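Local coordinates for envelope protein (White spot syndrome virus, PDB 7DDA) that binds sulfate and is implicated in heparin binding through its C-terminal domain, consistent with a role in virion attachment to host cells, at residues A[76-88]-A[98-111]. Residues are numbered along the deposited sequence; the frame is centred on the assembly and turned at random.
Sequences VADSFHIYKISAT and LLYGLRNKKAGYTC
Strand residues from Phe-80 to Ala-87 pair antiparallel with Leu-98 to Asn-104, forming a beta hairpin at the edge of one four-stranded sheet, with axes 4.5 Å apart and N-to-C directions at 150°. The ladder includes mutual bonds between His-81 and Arg-103, with Arg-103 N to His-81 O at 2.8 Å, and between Tyr-83 and Gly-101. A classic beta bulge then shifts the register: Ile-85 N and Ser-86 N both donate to Leu-99 O, at 2.8 and 3.2 Å, from the same face of its carbonyl plane.

On one side, Phe-80 packs on Leu-167, Ile-82 on Val-35 and Leu-102 on Phe-165 of the opposing sheet. Ile-82 CG1 lies 4.0 Å from Leu-102 CD1. On the other, Tyr-83 CG sits between its backbone N and carbonyl carbon (chi1 39°), bringing the ring over Gly-101 O. Ring and Arg-103 guanidinium are 13° from parallel; Tyr-83 OH, hydrogen-bonded to Glu-145, lies above the guanidinium rim, poorly angled for bonding NH2, while NH1 bonds Asn-143 O. His-81 lies close to a bound sulfate. At the strand end, Asn-104 OD1 accepts from Lys-106 N in an Asx turn. On the next strand, Cys-111 SG, disulfide-bonded to Cys-169, makes a sulfur-aromatic contact at the Phe-80 ring edge, 4.0 Å from Phe-80 CE1.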
# COMPACT_ATOMS: atom_id res chain seq x y z
N VAL A 76 -9.16 -4.53 18.45
CA VAL A 76 -8.94 -3.94 17.14
C VAL A 76 -10.25 -3.97 16.34
O VAL A 76 -10.52 -3.06 15.54
CB VAL A 76 -7.80 -4.66 16.38
CG1 VAL A 76 -7.55 -4.00 15.03
CG2 VAL A 76 -6.53 -4.63 17.21
N ALA A 77 -11.06 -5.00 16.56
CA ALA A 77 -12.39 -5.04 15.95
C ALA A 77 -13.39 -4.23 16.76
O ALA A 77 -14.27 -3.57 16.18
CB ALA A 77 -12.86 -6.48 15.79
N ASP A 78 -13.28 -4.27 18.08
CA ASP A 78 -14.10 -3.45 18.97
C ASP A 78 -13.45 -2.12 19.29
O ASP A 78 -14.10 -1.27 19.91
CB ASP A 78 -14.36 -4.20 20.29
CG ASP A 78 -15.19 -5.44 20.10
OD1 ASP A 78 -15.84 -5.56 19.04
OD2 ASP A 78 -15.17 -6.31 21.00
N SER A 79 -12.19 -1.92 18.91
CA SER A 79 -11.51 -0.66 19.16
C SER A 79 -11.93 0.44 18.20
O SER A 79 -11.77 1.62 18.52
CB SER A 79 -9.99 -0.86 19.08
OG SER A 79 -9.49 -1.50 20.23
N PHE A 80 -12.47 0.08 17.04
CA PHE A 80 -12.82 1.06 16.02
C PHE A 80 -14.13 0.65 15.39
O PHE A 80 -14.50 -0.53 15.40
CB PHE A 80 -11.73 1.16 14.95
CG PHE A 80 -10.39 1.43 15.52
CD1 PHE A 80 -10.10 2.68 16.08
CD2 PHE A 80 -9.42 0.44 15.56
CE1 PHE A 80 -8.85 2.94 16.64
CE2 PHE A 80 -8.17 0.69 16.12
CZ PHE A 80 -7.88 1.94 16.66
N HIS A 81 -14.86 1.64 14.89
CA HIS A 81 -16.07 1.39 14.12
C HIS A 81 -15.96 2.17 12.81
O HIS A 81 -15.72 3.38 12.83
CB HIS A 81 -17.33 1.80 14.92
CG HIS A 81 -18.62 1.53 14.20
ND1 HIS A 81 -19.76 2.28 14.41
CD2 HIS A 81 -18.95 0.60 13.27
CE1 HIS A 81 -20.73 1.83 13.63
NE2 HIS A 81 -20.26 0.81 12.94
N ILE A 82 -16.13 1.47 11.69
CA ILE A 82 -15.99 2.06 10.36
C ILE A 82 -17.31 1.88 9.62
O ILE A 82 -17.88 0.78 9.62
CB ILE A 82 -14.83 1.43 9.58
CG1 ILE A 82 -13.54 1.52 10.40
CG2 ILE A 82 -14.66 2.10 8.21
CD1 ILE A 82 -12.49 0.48 10.01
N TYR A 83 -17.79 2.95 9.00
CA TYR A 83 -19.15 2.94 8.48
C TYR A 83 -19.22 3.85 7.27
O TYR A 83 -18.49 4.85 7.18
CB TYR A 83 -20.18 3.39 9.54
CG TYR A 83 -19.66 4.53 10.39
CD1 TYR A 83 -19.84 5.84 10.01
CD2 TYR A 83 -18.93 4.27 11.55
CE1 TYR A 83 -19.35 6.88 10.77
CE2 TYR A 83 -18.42 5.30 12.32
CZ TYR A 83 -18.63 6.60 11.92
OH TYR A 83 -18.14 7.64 12.66
N LYS A 84 -20.09 3.48 6.35
CA LYS A 84 -20.45 4.35 5.24
C LYS A 84 -21.25 5.55 5.76
O LYS A 84 -22.24 5.39 6.47
CB LYS A 84 -21.26 3.56 4.22
CG LYS A 84 -21.85 4.37 3.09
CD LYS A 84 -22.68 3.46 2.20
CE LYS A 84 -23.77 4.22 1.49
NZ LYS A 84 -24.65 3.29 0.73
N ILE A 85 -20.79 6.75 5.43
CA ILE A 85 -21.59 7.93 5.71
C ILE A 85 -22.47 8.28 4.53
O ILE A 85 -23.64 8.63 4.70
CB ILE A 85 -20.67 9.10 6.10
CG1 ILE A 85 -20.04 8.86 7.48
CG2 ILE A 85 -21.43 10.43 6.09
CD1 ILE A 85 -18.96 9.86 7.80
N SER A 86 -21.95 8.14 3.31
CA SER A 86 -22.61 8.74 2.15
C SER A 86 -22.02 8.20 0.85
O SER A 86 -20.81 7.97 0.75
CB SER A 86 -22.47 10.26 2.23
OG SER A 86 -23.07 10.89 1.12
N ALA A 87 -22.89 8.00 -0.14
CA ALA A 87 -22.47 7.63 -1.50
C ALA A 87 -23.37 8.37 -2.47
O ALA A 87 -24.57 8.10 -2.52
CB ALA A 87 -22.56 6.12 -1.73
N THR A 88 -22.79 9.28 -3.25
CA THR A 88 -23.55 10.12 -4.17
C THR A 88 -22.92 10.10 -5.56
O THR A 88 -21.70 10.21 -5.71
CB THR A 88 -23.59 11.57 -3.68
OG1 THR A 88 -22.28 12.13 -3.78
CG2 THR A 88 -24.04 11.62 -2.22
N LEU A 98 -17.63 8.82 -2.35
CA LEU A 98 -17.82 7.81 -1.31
C LEU A 98 -17.20 8.33 -0.02
O LEU A 98 -16.00 8.63 0.02
CB LEU A 98 -17.17 6.48 -1.70
CG LEU A 98 -17.71 5.86 -2.99
CD1 LEU A 98 -17.02 4.53 -3.27
CD2 LEU A 98 -19.22 5.69 -2.92
N LEU A 99 -18.00 8.42 1.03
CA LEU A 99 -17.54 9.05 2.26
C LEU A 99 -17.72 8.08 3.42
O LEU A 99 -18.80 7.54 3.62
CB LEU A 99 -18.29 10.37 2.51
CG LEU A 99 -18.04 11.07 3.84
CD1 LEU A 99 -16.58 11.43 3.98
CD2 LEU A 99 -18.91 12.32 3.91
N TYR A 100 -16.65 7.89 4.19
CA TYR A 100 -16.63 6.96 5.31
C TYR A 100 -16.23 7.68 6.58
O TYR A 100 -15.55 8.71 6.55
CB TYR A 100 -15.69 5.79 5.01
CG TYR A 100 -16.22 5.02 3.84
CD1 TYR A 100 -17.15 4.00 4.01
CD2 TYR A 100 -15.86 5.38 2.54
CE1 TYR A 100 -17.68 3.33 2.92
CE2 TYR A 100 -16.39 4.71 1.45
CZ TYR A 100 -17.29 3.69 1.64
OH TYR A 100 -17.80 3.04 0.54
N GLY A 101 -16.66 7.12 7.71
CA GLY A 101 -16.24 7.58 9.02
C GLY A 101 -15.58 6.46 9.80
O GLY A 101 -16.00 5.31 9.72
N LEU A 102 -14.53 6.81 10.54
CA LEU A 102 -13.91 5.90 11.51
C LEU A 102 -14.04 6.53 12.89
O LEU A 102 -13.54 7.64 13.12
CB LEU A 102 -12.44 5.64 11.16
CG LEU A 102 -11.62 4.73 12.10
CD1 LEU A 102 -10.55 3.93 11.34
CD2 LEU A 102 -10.96 5.53 13.22
N ARG A 103 -14.68 5.83 13.81
CA ARG A 103 -14.80 6.30 15.18
C ARG A 103 -13.84 5.56 16.11
O ARG A 103 -13.81 4.32 16.14
CB ARG A 103 -16.23 6.14 15.70
CG ARG A 103 -16.52 7.07 16.88
CD ARG A 103 -17.94 6.90 17.40
NE ARG A 103 -18.95 7.20 16.38
CZ ARG A 103 -19.28 8.42 15.97
NH1 ARG A 103 -18.70 9.50 16.49
NH2 ARG A 103 -20.20 8.58 15.03
N ASN A 104 -13.08 6.34 16.88
CA ASN A 104 -12.24 5.81 17.94
C ASN A 104 -13.14 5.30 19.07
O ASN A 104 -13.91 6.06 19.65
CB ASN A 104 -11.28 6.89 18.43
CG ASN A 104 -10.39 6.45 19.60
OD1 ASN A 104 -10.42 5.29 20.04
ND2 ASN A 104 -9.59 7.38 20.09
N LYS A 105 -13.07 4.00 19.35
CA LYS A 105 -13.84 3.39 20.42
C LYS A 105 -12.96 2.88 21.56
O LYS A 105 -13.41 2.08 22.37
CB LYS A 105 -14.68 2.24 19.87
CG LYS A 105 -15.64 2.68 18.80
CD LYS A 105 -16.76 3.46 19.41
CE LYS A 105 -17.99 2.61 19.47
NZ LYS A 105 -19.09 3.31 20.18
N LYS A 106 -11.71 3.33 21.63
CA LYS A 106 -10.76 2.84 22.62
C LYS A 106 -10.81 3.75 23.85
O LYS A 106 -10.34 4.89 23.80
CB LYS A 106 -9.34 2.81 22.05
CG LYS A 106 -9.02 1.59 21.28
CD LYS A 106 -7.56 1.56 20.93
CE LYS A 106 -6.75 0.98 22.07
NZ LYS A 106 -7.31 -0.34 22.48
N ALA A 107 -11.35 3.23 24.94
CA ALA A 107 -11.39 4.01 26.17
C ALA A 107 -9.97 4.38 26.60
O ALA A 107 -9.09 3.53 26.67
CB ALA A 107 -12.10 3.23 27.27
N GLY A 108 -9.76 5.68 26.83
CA GLY A 108 -8.47 6.19 27.23
C GLY A 108 -7.61 6.74 26.10
O GLY A 108 -6.72 7.56 26.36
N TYR A 109 -7.85 6.32 24.86
CA TYR A 109 -6.90 6.56 23.78
C TYR A 109 -7.27 7.74 22.89
O TYR A 109 -8.45 8.00 22.63
CB TYR A 109 -6.74 5.31 22.91
CG TYR A 109 -5.92 4.23 23.56
CD1 TYR A 109 -6.47 3.36 24.50
CD2 TYR A 109 -4.57 4.06 23.23
CE1 TYR A 109 -5.71 2.36 25.08
CE2 TYR A 109 -3.81 3.06 23.80
CZ TYR A 109 -4.38 2.21 24.72
OH TYR A 109 -3.61 1.23 25.29
N THR A 110 -6.24 8.46 22.45
CA THR A 110 -6.31 9.42 21.37
C THR A 110 -5.64 8.79 20.16
O THR A 110 -4.68 8.02 20.32
CB THR A 110 -5.61 10.72 21.76
OG1 THR A 110 -6.19 11.22 22.97
CG2 THR A 110 -5.74 11.79 20.67
N CYS A 111 -6.14 9.07 18.95
CA CYS A 111 -5.63 8.39 17.77
C CYS A 111 -5.34 9.36 16.64
O CYS A 111 -5.97 10.41 16.49
CB CYS A 111 -6.61 7.33 17.26
SG CYS A 111 -6.89 5.95 18.38